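PDB 3MT1: putative carboxynorspermidine decarboxylase protein from Sinorhizobium meliloti, which probably catalyses the pyridoxal 5'-phosphate-dependent decarboxylation of carboxynorspermidine and carboxyspermidine to norspermidine and spermidine. Local coordinates for residues B[73-78]-B[93-98]; B[99-104]-B[141-146]; B[116-121]-B[154-159]; B[148-153]-B[185-190]; B[158-163]-B[193-198]. One frame throughout, in Å; residues are numbered along the deposited sequence.

Contact 1. Residues B[73-78]-B[93-98]; sequences ETHAYS and ADKIIF
H75 and K95 both hold CG anti to the carbonyl carbon (chi1 -74° and -69°), and the two side chains run alongside each other in the same direction. They belong to neighbouring parallel strands, 73-77 and 95-98, of the eight-stranded beta/alpha barrel. Helix 83-92 completes this beta-alpha-beta unit. K95 CB lies over the centre of the H75 ring, 3.8 Å from its centroid, in a CH-pi contact. The lysine chain stays extended until its last torsion (chi4 64°), which turns NZ onto E73 OE2 from above the carboxylate plane, a salt bridge at 2.5 Å. H75 NE2 reaches E73 OE2 from the opposite face, at 2.8 Å and close to its own ring plane. Two donors thus grip one oxygen, which is likely to favour the charged carboxylate. Y228 OH is a further partner of K95 NZ. On the other side of the sheet A76 CB touches A93 CB and packs toward helices 60-70 and 83-92. The backbones are joined by A76 N to K95 O at 3.0 Å and by I97 N to A76 O at 2.8 Å. Just before strand 95-98, D94, which also pairs with R67, takes a bond on OD2 from T74 N at 3.2 Å.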
# COMPACT_ATOMS: atom_id res chain seq x y z
N GLU B 73 -15.39 -11.57 22.59
CA GLU B 73 -14.85 -10.35 23.18
C GLU B 73 -14.18 -9.45 22.12
O GLU B 73 -13.34 -9.92 21.32
CB GLU B 73 -13.83 -10.70 24.28
CG GLU B 73 -14.20 -10.10 25.64
CD GLU B 73 -13.14 -10.29 26.71
OE1 GLU B 73 -13.10 -11.40 27.31
OE2 GLU B 73 -12.39 -9.31 26.96
N THR B 74 -14.52 -8.17 22.12
CA THR B 74 -13.85 -7.21 21.24
C THR B 74 -13.13 -6.14 22.03
O THR B 74 -13.72 -5.51 22.92
CB THR B 74 -14.82 -6.55 20.17
OG1 THR B 74 -15.39 -5.36 20.70
CG2 THR B 74 -15.94 -7.50 19.74
N HIS B 75 -11.86 -5.94 21.72
CA HIS B 75 -11.02 -4.92 22.38
C HIS B 75 -10.71 -3.83 21.39
O HIS B 75 -10.41 -4.11 20.23
CB HIS B 75 -9.70 -5.50 22.89
CG HIS B 75 -9.85 -6.35 24.12
ND1 HIS B 75 -8.82 -6.54 25.02
CD2 HIS B 75 -10.92 -7.03 24.61
CE1 HIS B 75 -9.24 -7.34 25.99
NE2 HIS B 75 -10.51 -7.64 25.77
N ALA B 76 -10.81 -2.60 21.85
CA ALA B 76 -10.48 -1.46 21.01
C ALA B 76 -9.23 -0.77 21.51
O ALA B 76 -9.08 -0.56 22.71
CB ALA B 76 -11.67 -0.49 20.94
N TYR B 77 -8.34 -0.43 20.60
CA TYR B 77 -7.18 0.39 20.92
C TYR B 77 -7.02 1.45 19.86
O TYR B 77 -7.42 1.25 18.70
CB TYR B 77 -5.92 -0.46 20.97
CG TYR B 77 -4.65 0.37 21.12
CD1 TYR B 77 -4.39 1.09 22.29
CD2 TYR B 77 -3.72 0.46 20.08
CE1 TYR B 77 -3.24 1.85 22.44
CE2 TYR B 77 -2.57 1.22 20.20
CZ TYR B 77 -2.33 1.92 21.38
OH TYR B 77 -1.16 2.68 21.50
N SER B 78 -6.46 2.58 20.24
CA SER B 78 -6.07 3.58 19.26
C SER B 78 -4.99 4.43 19.84
O SER B 78 -4.91 4.58 21.05
CB SER B 78 -7.24 4.47 18.83
OG SER B 78 -6.79 5.47 17.91
N ALA B 93 -17.22 -2.20 21.53
CA ALA B 93 -16.13 -2.79 22.32
C ALA B 93 -16.59 -3.26 23.70
O ALA B 93 -17.48 -2.67 24.29
CB ALA B 93 -14.99 -1.78 22.47
N ASP B 94 -15.96 -4.32 24.21
CA ASP B 94 -16.10 -4.73 25.61
C ASP B 94 -15.03 -4.13 26.49
O ASP B 94 -15.23 -3.87 27.66
CB ASP B 94 -16.02 -6.24 25.70
CG ASP B 94 -17.18 -6.91 25.02
OD1 ASP B 94 -18.33 -6.54 25.35
OD2 ASP B 94 -16.97 -7.77 24.15
N LYS B 95 -13.87 -3.91 25.90
CA LYS B 95 -12.80 -3.23 26.56
C LYS B 95 -12.30 -2.17 25.60
O LYS B 95 -12.39 -2.33 24.36
CB LYS B 95 -11.71 -4.23 26.97
CG LYS B 95 -12.21 -5.15 28.09
CD LYS B 95 -11.12 -6.01 28.70
CE LYS B 95 -11.64 -7.01 29.74
NZ LYS B 95 -12.56 -8.01 29.10
N ILE B 96 -11.84 -1.07 26.18
CA ILE B 96 -11.27 0.03 25.40
C ILE B 96 -9.96 0.39 26.06
O ILE B 96 -9.86 0.36 27.29
CB ILE B 96 -12.23 1.24 25.29
CG1 ILE B 96 -11.71 2.24 24.24
CG2 ILE B 96 -12.43 1.91 26.62
CD1 ILE B 96 -12.70 3.35 23.90
N ILE B 97 -8.96 0.67 25.26
CA ILE B 97 -7.64 1.00 25.76
C ILE B 97 -7.18 2.32 25.19
O ILE B 97 -7.39 2.64 24.01
CB ILE B 97 -6.66 -0.11 25.43
CG1 ILE B 97 -7.09 -1.36 26.19
CG2 ILE B 97 -5.22 0.30 25.77
CD1 ILE B 97 -7.17 -2.59 25.34
N PHE B 98 -6.58 3.11 26.08
CA PHE B 98 -6.12 4.44 25.72
C PHE B 98 -4.65 4.47 25.81
O PHE B 98 -4.05 3.80 26.66
CB PHE B 98 -6.71 5.51 26.61
CG PHE B 98 -8.20 5.46 26.69
CD1 PHE B 98 -8.98 6.09 25.72
CD2 PHE B 98 -8.84 4.77 27.73
CE1 PHE B 98 -10.37 6.04 25.79
CE2 PHE B 98 -10.21 4.72 27.81
CZ PHE B 98 -10.97 5.36 26.83

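Contact 2. Residues B[99-104]-B[141-146]; sequences NSISQL and LGEWDV
The E143 carboxylate has I101 CD1 over one face, 3.8 Å from CD. Its OE2 accepts from I101 N at 2.8 Å, on the anti side and 33° out of the carboxylate plane. The N99 amide is the second flat group. L141 CA lies beyond its outer rim, 3.7 Å from OD1, and G142 N sits obliquely above it. The polar ends of N99 have other partners: OD1 bonds Y77 OH, and ND2 bonds R140 O. A bend at chi2 of E143 (-77°) folds the carboxylate back onto the first turn of helix 101-107. The I101 and E143 side chains cross at about a right angle. S100 is the N-cap of that helix, and its OG accepts from Q103 N at 3.2 Å. G142 passes close to N99, with CA 3.4 Å from N99 O and only a weak bond from its own N to that oxygen. Its backbone angles call for glycine. The contact ties the loop after barrel strand 115-119 to the start of helix 101-107. A hydroxyl and a carboxylate therefore take up two backbone N-H groups of the first turn. The negative charge of E143 at this helix start would probably be stabilised by the helix dipole.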
# COMPACT_ATOMS: atom_id res chain seq x y z
N ASN B 99 -4.08 5.28 24.92
CA ASN B 99 -2.64 5.40 24.74
C ASN B 99 -1.97 6.23 25.82
O ASN B 99 -0.77 6.09 26.08
CB ASN B 99 -2.36 6.00 23.36
CG ASN B 99 -0.92 5.78 22.92
OD1 ASN B 99 -0.50 4.64 22.71
ND2 ASN B 99 -0.17 6.87 22.77
N SER B 100 -2.74 7.10 26.46
CA SER B 100 -2.17 8.13 27.32
C SER B 100 -3.22 8.54 28.33
O SER B 100 -4.41 8.32 28.11
CB SER B 100 -1.76 9.34 26.48
OG SER B 100 -2.92 9.96 25.96
N ILE B 101 -2.76 9.14 29.43
CA ILE B 101 -3.62 9.62 30.50
C ILE B 101 -4.63 10.62 29.94
O ILE B 101 -5.83 10.51 30.18
CB ILE B 101 -2.79 10.23 31.66
CG1 ILE B 101 -2.38 9.11 32.61
CG2 ILE B 101 -3.58 11.31 32.43
CD1 ILE B 101 -0.96 9.21 33.15
N SER B 102 -4.11 11.56 29.16
CA SER B 102 -4.91 12.58 28.53
C SER B 102 -6.06 12.02 27.67
O SER B 102 -7.19 12.51 27.76
CB SER B 102 -3.99 13.48 27.72
OG SER B 102 -4.72 14.54 27.14
N GLN B 103 -5.78 11.00 26.85
CA GLN B 103 -6.83 10.31 26.09
C GLN B 103 -7.87 9.72 27.03
O GLN B 103 -9.09 9.79 26.78
CB GLN B 103 -6.26 9.18 25.23
CG GLN B 103 -5.59 9.63 23.94
CD GLN B 103 -6.56 9.71 22.82
OE1 GLN B 103 -7.20 8.71 22.48
NE2 GLN B 103 -6.68 10.89 22.21
N LEU B 104 -7.39 9.13 28.12
CA LEU B 104 -8.30 8.53 29.09
C LEU B 104 -9.16 9.58 29.78
O LEU B 104 -10.37 9.41 29.88
CB LEU B 104 -7.52 7.69 30.09
CG LEU B 104 -8.16 7.33 31.42
CD1 LEU B 104 -9.25 6.33 31.22
CD2 LEU B 104 -7.06 6.81 32.32
N LEU B 141 4.17 5.70 22.84
CA LEU B 141 3.15 4.65 22.97
C LEU B 141 3.11 4.14 24.40
O LEU B 141 4.00 3.41 24.82
CB LEU B 141 3.46 3.48 22.04
CG LEU B 141 3.62 3.73 20.54
CD1 LEU B 141 3.96 2.42 19.85
CD2 LEU B 141 2.38 4.38 19.93
N GLY B 142 2.07 4.53 25.13
CA GLY B 142 1.91 4.10 26.52
C GLY B 142 2.57 5.02 27.53
O GLY B 142 3.51 5.76 27.22
N GLU B 143 2.07 4.99 28.76
CA GLU B 143 2.65 5.77 29.84
C GLU B 143 3.72 4.95 30.55
O GLU B 143 3.59 3.74 30.67
CB GLU B 143 1.57 6.23 30.82
CG GLU B 143 0.44 7.07 30.20
CD GLU B 143 0.82 8.53 29.91
OE1 GLU B 143 1.88 8.99 30.40
OE2 GLU B 143 0.06 9.23 29.22
N TRP B 144 4.79 5.60 31.01
CA TRP B 144 5.87 4.91 31.70
C TRP B 144 5.96 5.36 33.14
O TRP B 144 6.51 4.65 33.98
CB TRP B 144 7.22 5.17 31.01
CG TRP B 144 7.74 6.57 31.20
CD1 TRP B 144 8.48 7.04 32.25
CD2 TRP B 144 7.53 7.68 30.33
NE1 TRP B 144 8.75 8.38 32.08
CE2 TRP B 144 8.18 8.80 30.91
CE3 TRP B 144 6.86 7.84 29.11
CZ2 TRP B 144 8.18 10.06 30.31
CZ3 TRP B 144 6.86 9.11 28.50
CH2 TRP B 144 7.52 10.20 29.11
N ASP B 145 5.43 6.55 33.42
CA ASP B 145 5.63 7.21 34.73
C ASP B 145 4.56 6.81 35.75
O ASP B 145 3.42 7.28 35.71
CB ASP B 145 5.69 8.73 34.55
CG ASP B 145 6.23 9.44 35.78
OD1 ASP B 145 6.02 8.97 36.91
OD2 ASP B 145 6.87 10.51 35.61
N VAL B 146 4.97 5.93 36.66
CA VAL B 146 4.10 5.30 37.67
C VAL B 146 3.25 6.31 38.46
O VAL B 146 2.04 6.14 38.54
CB VAL B 146 4.92 4.37 38.64
CG1 VAL B 146 4.14 4.03 39.92
CG2 VAL B 146 5.38 3.11 37.92

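Contact 3. Residues B[116-121]-B[154-159]; sequences RGLRLN and DRINGF
The R116 guanidinium is turned side-on to the backbone of R155. NE and NH2 both donate to R155 O, at 2.8 Å and 2.9 Å. NE lies nearly on the line of the C=O bond, while NH2 comes from above the carbonyl plane. A bend at chi3 (-47°) swings the group round to this oxygen. NH1 has a weak bond to A111 O. A leucine in place of R116 would probably leave R155 O without either of these donors and the loop before strand 158-160 less firmly held. At the other end of the contact the L120 and F159 side chains meet obliquely. L120 CD2 sits over one face of the F159 ring, 3.5 Å from the centroid, as a CH-pi contact. L118 O lies in the plane of the same ring, at its edge. L118 and F159 sit on strands 115-119 and 158-160, adjacent and parallel in the beta/alpha barrel, and L118 N bonds G158 O at 3.1 Å. L118 and F159 point out of the barrel, toward its helical layer. There F159 also packs on L187 and I188 of helix 170-190, and L120 on F184. I156 packs against L118. Its CG1 stands between the backbone N and the carbonyl carbon (chi1 55°), which lets CD1 reach L118 CB at 4.1 Å. I156 also packs on L104 of helix 101-107. N157 lays its CB 3.4 Å from R116 O and sends OD1 to W193 NE1. G117 CA approaches G158 O to 3.2 Å, a CA-H...O contact.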
# COMPACT_ATOMS: atom_id res chain seq x y z
N ARG B 116 -12.19 -0.08 31.13
CA ARG B 116 -11.23 0.82 30.53
C ARG B 116 -9.83 0.38 30.92
O ARG B 116 -9.60 -0.09 32.04
CB ARG B 116 -11.51 2.27 30.96
CG ARG B 116 -12.85 2.84 30.40
CD ARG B 116 -13.35 4.10 31.12
NE ARG B 116 -13.32 3.97 32.58
CZ ARG B 116 -14.22 3.33 33.32
NH1 ARG B 116 -15.28 2.73 32.77
NH2 ARG B 116 -14.06 3.28 34.63
N GLY B 117 -8.91 0.52 29.97
CA GLY B 117 -7.52 0.14 30.13
C GLY B 117 -6.58 1.24 29.70
O GLY B 117 -7.00 2.22 29.08
N LEU B 118 -5.31 1.09 30.02
CA LEU B 118 -4.32 2.11 29.70
C LEU B 118 -3.11 1.38 29.18
O LEU B 118 -2.73 0.36 29.74
CB LEU B 118 -3.99 2.94 30.96
CG LEU B 118 -2.99 4.10 30.82
CD1 LEU B 118 -3.68 5.37 30.29
CD2 LEU B 118 -2.26 4.41 32.12
N ARG B 119 -2.50 1.88 28.12
CA ARG B 119 -1.26 1.27 27.65
C ARG B 119 -0.06 1.72 28.47
O ARG B 119 0.11 2.90 28.77
CB ARG B 119 -0.99 1.61 26.19
CG ARG B 119 0.11 0.78 25.61
CD ARG B 119 0.41 1.15 24.20
NE ARG B 119 1.43 0.26 23.65
CZ ARG B 119 1.68 0.11 22.35
NH1 ARG B 119 0.95 0.79 21.45
NH2 ARG B 119 2.64 -0.72 21.96
N LEU B 120 0.79 0.76 28.81
CA LEU B 120 1.98 1.04 29.56
C LEU B 120 3.18 0.74 28.70
O LEU B 120 3.21 -0.25 27.98
CB LEU B 120 2.01 0.19 30.83
CG LEU B 120 1.57 0.71 32.21
CD1 LEU B 120 0.45 1.74 32.19
CD2 LEU B 120 1.19 -0.50 33.06
N ASN B 121 4.16 1.63 28.76
CA ASN B 121 5.36 1.54 27.94
C ASN B 121 6.48 1.04 28.82
O ASN B 121 6.88 1.74 29.76
CB ASN B 121 5.70 2.91 27.37
CG ASN B 121 6.88 2.89 26.39
OD1 ASN B 121 7.58 1.89 26.23
ND2 ASN B 121 7.12 4.04 25.75
N ASP B 154 -8.44 5.17 39.75
CA ASP B 154 -9.86 5.02 40.05
C ASP B 154 -10.73 5.00 38.78
O ASP B 154 -11.95 4.92 38.86
CB ASP B 154 -10.33 6.14 41.02
N ARG B 155 -10.09 5.07 37.62
CA ARG B 155 -10.83 5.19 36.37
C ARG B 155 -10.51 4.06 35.40
O ARG B 155 -11.19 3.89 34.39
CB ARG B 155 -10.54 6.54 35.70
CG ARG B 155 -10.44 7.71 36.66
CD ARG B 155 -10.29 9.01 35.92
NE ARG B 155 -11.57 9.49 35.43
CZ ARG B 155 -11.74 10.58 34.68
NH1 ARG B 155 -10.69 11.32 34.30
NH2 ARG B 155 -12.96 10.93 34.28
N ILE B 156 -9.46 3.29 35.68
CA ILE B 156 -9.16 2.12 34.85
C ILE B 156 -9.32 0.82 35.64
O ILE B 156 -9.79 0.83 36.75
CB ILE B 156 -7.76 2.19 34.20
CG1 ILE B 156 -6.70 2.40 35.28
CG2 ILE B 156 -7.75 3.25 33.08
CD1 ILE B 156 -5.44 3.16 34.82
N ASN B 157 -8.86 -0.26 35.05
CA ASN B 157 -9.25 -1.60 35.43
C ASN B 157 -8.24 -2.61 34.83
O ASN B 157 -8.21 -3.79 35.21
CB ASN B 157 -10.65 -1.78 34.85
CG ASN B 157 -11.15 -3.18 34.89
OD1 ASN B 157 -11.45 -3.75 33.86
ND2 ASN B 157 -11.30 -3.73 36.08
N GLY B 158 -7.40 -2.12 33.92
CA GLY B 158 -6.55 -2.96 33.12
C GLY B 158 -5.40 -2.23 32.46
O GLY B 158 -5.42 -1.01 32.30
N PHE B 159 -4.37 -2.99 32.09
CA PHE B 159 -3.26 -2.43 31.35
C PHE B 159 -3.03 -3.20 30.08
O PHE B 159 -3.32 -4.40 30.00
CB PHE B 159 -1.97 -2.48 32.16
CG PHE B 159 -2.00 -1.65 33.41
CD1 PHE B 159 -2.35 -0.31 33.37
CD2 PHE B 159 -1.64 -2.21 34.62
CE1 PHE B 159 -2.37 0.45 34.52
CE2 PHE B 159 -1.65 -1.45 35.78
CZ PHE B 159 -2.01 -0.12 35.74

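Contact 4. Residues B[148-153]-B[185-190]; sequences KVERVM and GALIAR
Helix 146-150 runs into a type I turn from E150 to M153, and this meets the last turns of helix 170-190 with the CA atoms of E150 and L187 8.0 Å apart. L187 reaches between three side chains. Its CD1 touches V149 CG1 at 3.8 Å. Its CD2 meets E150 CG at 3.8 Å and the CE of selenomethionine M153 at 3.9 Å. With L187 cut back to alanine, a gap would probably open between V149 and M153 and the selenomethionine methyl would lose one of its contacts. R190 covers the outer side. Its chain bends at chi3 (50°), and M153 CE lies over one guanidinium face, 3.4 Å from R190 NE. NH1 donates in the guanidinium plane to E150 OE1 at 2.7 Å, a salt bridge. The carboxylate stands almost perpendicular to the guanidinium, 86° between planes, and OE1 is approached from above its own plane. The contact joins two outer elements of the barrel over F159 of strand 158-160, which both M153 and L187 touch. E150 and R190 are exposed. Their ion pair, made through one hydrogen bond, is likely to be weakened by solvent, and the apolar contacts of L187 probably carry much of the hold.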
# COMPACT_ATOMS: atom_id res chain seq x y z
N LYS B 148 2.16 9.40 37.77
CA LYS B 148 1.08 9.98 36.96
C LYS B 148 -0.01 8.96 36.72
O LYS B 148 -1.20 9.29 36.72
CB LYS B 148 1.58 10.51 35.61
CG LYS B 148 2.19 11.90 35.65
CD LYS B 148 3.70 11.85 35.46
CE LYS B 148 4.12 12.02 34.00
NZ LYS B 148 4.09 13.45 33.59
N VAL B 149 0.39 7.72 36.50
CA VAL B 149 -0.57 6.63 36.34
C VAL B 149 -1.47 6.59 37.58
O VAL B 149 -2.70 6.73 37.49
CB VAL B 149 0.15 5.26 36.13
CG1 VAL B 149 -0.84 4.11 36.16
CG2 VAL B 149 0.97 5.26 34.85
N GLU B 150 -0.83 6.46 38.74
CA GLU B 150 -1.49 6.32 40.02
C GLU B 150 -2.62 7.31 40.28
O GLU B 150 -3.63 6.96 40.92
CB GLU B 150 -0.47 6.41 41.13
CG GLU B 150 0.05 5.07 41.61
CD GLU B 150 0.08 4.98 43.12
OE1 GLU B 150 -1.00 4.75 43.72
OE2 GLU B 150 1.17 5.14 43.69
N ARG B 151 -2.46 8.54 39.79
CA ARG B 151 -3.47 9.58 39.99
C ARG B 151 -4.78 9.24 39.25
O ARG B 151 -5.83 9.84 39.49
CB ARG B 151 -2.95 10.96 39.59
CG ARG B 151 -3.50 12.06 40.49
CD ARG B 151 -3.24 13.43 39.94
NE ARG B 151 -4.48 14.20 39.79
CZ ARG B 151 -5.09 14.41 38.62
NH1 ARG B 151 -6.21 15.12 38.57
NH2 ARG B 151 -4.57 13.93 37.50
N VAL B 152 -4.72 8.25 38.38
CA VAL B 152 -5.84 7.96 37.52
C VAL B 152 -6.35 6.50 37.62
O VAL B 152 -7.16 6.04 36.83
CB VAL B 152 -5.53 8.47 36.11
CG1 VAL B 152 -4.77 7.42 35.30
CG2 VAL B 152 -6.78 8.93 35.42
N MSE B 153 -5.90 5.81 38.68
CA MSE B 153 -6.25 4.41 38.95
C MSE B 153 -7.72 4.15 39.30
O MSE B 153 -8.20 3.04 39.16
CB MSE B 153 -5.36 3.88 40.07
CG MSE B 153 -3.92 3.68 39.65
SE MSE B 153 -3.64 2.08 38.55
CE MSE B 153 -3.61 0.76 39.95
N GLY B 185 4.84 -4.10 38.37
CA GLY B 185 4.32 -5.15 39.25
C GLY B 185 3.40 -4.64 40.34
O GLY B 185 2.33 -5.20 40.59
N ALA B 186 3.81 -3.56 41.00
CA ALA B 186 3.01 -3.03 42.10
C ALA B 186 1.64 -2.61 41.56
O ALA B 186 0.62 -2.94 42.16
CB ALA B 186 3.73 -1.87 42.79
N LEU B 187 1.61 -1.94 40.41
CA LEU B 187 0.36 -1.50 39.79
C LEU B 187 -0.51 -2.62 39.19
O LEU B 187 -1.73 -2.59 39.30
CB LEU B 187 0.66 -0.45 38.72
CG LEU B 187 1.18 0.90 39.26
CD1 LEU B 187 1.52 1.83 38.11
CD2 LEU B 187 0.16 1.57 40.19
N ILE B 188 0.14 -3.59 38.54
CA ILE B 188 -0.56 -4.71 37.92
C ILE B 188 -1.43 -5.48 38.94
O ILE B 188 -2.61 -5.74 38.68
CB ILE B 188 0.44 -5.64 37.16
CG1 ILE B 188 1.04 -4.89 35.95
CG2 ILE B 188 -0.24 -6.93 36.72
CD1 ILE B 188 2.30 -5.53 35.33
N ALA B 189 -0.87 -5.79 40.10
CA ALA B 189 -1.62 -6.45 41.19
C ALA B 189 -2.97 -5.78 41.47
O ALA B 189 -3.93 -6.47 41.83
CB ALA B 189 -0.77 -6.50 42.49
N ARG B 190 -3.04 -4.46 41.28
CA ARG B 190 -4.20 -3.65 41.69
C ARG B 190 -5.33 -3.62 40.65
O ARG B 190 -6.45 -3.21 40.96
CB ARG B 190 -3.78 -2.22 42.04
CG ARG B 190 -2.88 -2.08 43.26
CD ARG B 190 -2.30 -0.65 43.41
NE ARG B 190 -3.34 0.38 43.31
CZ ARG B 190 -3.13 1.70 43.34
NH1 ARG B 190 -1.90 2.19 43.48
NH2 ARG B 190 -4.17 2.53 43.23

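Contact 5. Residues B[158-163]-B[193-198]; sequences GFMIHN and WVSLGG
Strands 158-160 and 193-195 are parallel neighbours in the beta/alpha barrel, joined through helix 170-190 as a beta-alpha-beta unit. Their outgoing ends lead toward the active-site side. Measured from the side-chain position of G198, a bound sulfate is about 4 Å away and the side chain of E233, predicted to bind substrate, about 8 Å. The sulfate probably comes from the crystallisation liquor, though it may mark the pocket. The glycines after strand 193-195 are consistent with the glycine-rich loop that holds the cofactor phosphate in this decarboxylase family. The strands are laced by three backbone bonds: F159 N to W193 O at 3.1 Å, S195 N to F159 O at 2.9 Å, and I161 N to S195 O at 2.9 Å. The W193 indole lies across the start of strand 158-160. Its CG stands between the backbone N and the carbonyl carbon (chi1 60°), and this folds the ring over G158. G158 CA sits over the six-membered ring, 3.5 Å from its centroid, as a CH-pi contact. A side chain on G158 would run into the indole. K95 makes a cation-pi contact with W193. S195 OG accepts from G197 N, an ST turn, and also bonds E230. Where the strands end, G197 adopts a positive phi (68°). Its CA lies in the plane of the H162 ring, 3.3 Å from ND1, a place with no room for a CB. With its CG anti to the backbone N, H162 turns this edge to the glycines, and ND1 accepts from G198 N at 2.7 Å along a nearly straight bond of 170°.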
# COMPACT_ATOMS: atom_id res chain seq x y z
N GLY B 158 -7.40 -2.12 33.92
CA GLY B 158 -6.55 -2.96 33.12
C GLY B 158 -5.40 -2.23 32.46
O GLY B 158 -5.42 -1.01 32.30
N PHE B 159 -4.37 -2.99 32.09
CA PHE B 159 -3.26 -2.43 31.35
C PHE B 159 -3.03 -3.20 30.08
O PHE B 159 -3.32 -4.40 30.00
CB PHE B 159 -1.97 -2.48 32.16
CG PHE B 159 -2.00 -1.65 33.41
CD1 PHE B 159 -2.35 -0.31 33.37
CD2 PHE B 159 -1.64 -2.21 34.62
CE1 PHE B 159 -2.37 0.45 34.52
CE2 PHE B 159 -1.65 -1.45 35.78
CZ PHE B 159 -2.01 -0.12 35.74
N MSE B 160 -2.52 -2.49 29.09
CA MSE B 160 -2.02 -3.11 27.88
C MSE B 160 -0.51 -2.87 27.83
O MSE B 160 -0.06 -1.78 28.16
CB MSE B 160 -2.70 -2.52 26.65
CG MSE B 160 -2.28 -3.22 25.39
SE MSE B 160 -2.04 -2.00 23.90
CE MSE B 160 -3.80 -2.19 23.15
N ILE B 161 0.23 -3.91 27.45
CA ILE B 161 1.69 -3.83 27.27
C ILE B 161 2.04 -4.66 26.05
O ILE B 161 1.76 -5.85 26.01
CB ILE B 161 2.47 -4.41 28.49
CG1 ILE B 161 2.49 -3.43 29.66
CG2 ILE B 161 3.90 -4.74 28.12
CD1 ILE B 161 1.34 -3.65 30.63
N HIS B 162 2.65 -4.05 25.05
CA HIS B 162 2.98 -4.76 23.84
C HIS B 162 4.40 -4.36 23.45
O HIS B 162 4.63 -3.34 22.77
CB HIS B 162 1.93 -4.48 22.75
CG HIS B 162 2.25 -5.07 21.41
ND1 HIS B 162 1.83 -6.32 21.02
CD2 HIS B 162 2.94 -4.56 20.35
CE1 HIS B 162 2.25 -6.56 19.79
NE2 HIS B 162 2.93 -5.51 19.36
N ASN B 163 5.35 -5.15 23.93
CA ASN B 163 6.77 -4.95 23.63
C ASN B 163 7.32 -5.93 22.59
O ASN B 163 8.08 -5.53 21.70
CB ASN B 163 7.61 -5.01 24.90
CG ASN B 163 7.20 -6.13 25.82
OD1 ASN B 163 6.07 -6.61 25.74
ND2 ASN B 163 8.11 -6.55 26.70
N TRP B 193 -7.16 -7.00 34.85
CA TRP B 193 -6.74 -7.65 33.60
C TRP B 193 -5.56 -6.98 32.94
O TRP B 193 -5.35 -5.78 33.08
CB TRP B 193 -7.89 -7.78 32.59
CG TRP B 193 -8.50 -6.48 32.18
CD1 TRP B 193 -9.58 -5.90 32.73
CD2 TRP B 193 -8.05 -5.59 31.13
NE1 TRP B 193 -9.86 -4.70 32.09
CE2 TRP B 193 -8.93 -4.49 31.11
CE3 TRP B 193 -6.99 -5.62 30.21
CZ2 TRP B 193 -8.80 -3.42 30.23
CZ3 TRP B 193 -6.85 -4.55 29.32
CH2 TRP B 193 -7.76 -3.46 29.34
N VAL B 194 -4.80 -7.78 32.18
CA VAL B 194 -3.60 -7.33 31.47
C VAL B 194 -3.55 -7.96 30.10
O VAL B 194 -3.83 -9.16 29.95
CB VAL B 194 -2.31 -7.76 32.19
CG1 VAL B 194 -1.09 -7.36 31.37
CG2 VAL B 194 -2.22 -7.11 33.55
N SER B 195 -3.20 -7.17 29.10
CA SER B 195 -2.99 -7.70 27.78
C SER B 195 -1.52 -7.63 27.48
O SER B 195 -0.90 -6.55 27.53
CB SER B 195 -3.74 -6.89 26.74
OG SER B 195 -2.97 -6.86 25.54
N LEU B 196 -0.96 -8.79 27.17
CA LEU B 196 0.46 -8.84 26.89
C LEU B 196 0.80 -8.61 25.43
O LEU B 196 1.95 -8.74 25.06
CB LEU B 196 1.06 -10.14 27.40
CG LEU B 196 1.04 -10.25 28.91
CD1 LEU B 196 1.46 -11.67 29.34
CD2 LEU B 196 1.91 -9.15 29.53
N GLY B 197 -0.19 -8.25 24.60
CA GLY B 197 0.04 -7.99 23.18
C GLY B 197 0.41 -9.19 22.31
O GLY B 197 0.10 -10.33 22.64
N GLY B 198 1.06 -8.91 21.19
CA GLY B 198 1.40 -9.91 20.21
C GLY B 198 2.90 -9.98 20.03
O GLY B 198 3.68 -9.72 20.95

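Contacts 1 and 5 are buried strand pairs of one parallel barrel. They meet inside it, where K95 and I97 of contact 1 pack on W193 of contact 5. Contact 3 pairs strand 115-119, next to contact 1's strand 95-98, with strand 158-160, and shares G158 and F159 with contact 5. Contact 2 joins contact 1 through Y77 and N99, and contact 3 through backbone bonds of E143 with R119 and N121. Contact 4 lies farthest out, and F159 ties it to contacts 3 and 5. Backbone ladders mark contacts 1 and 5. Partly buried contact 3 combines an arginine on a backbone carbonyl with leucine-phenylalanine packing. A carboxylate bound to a backbone N-H at a helix start marks contact 2, and contact 4 has leucine packing under an exposed ion pair.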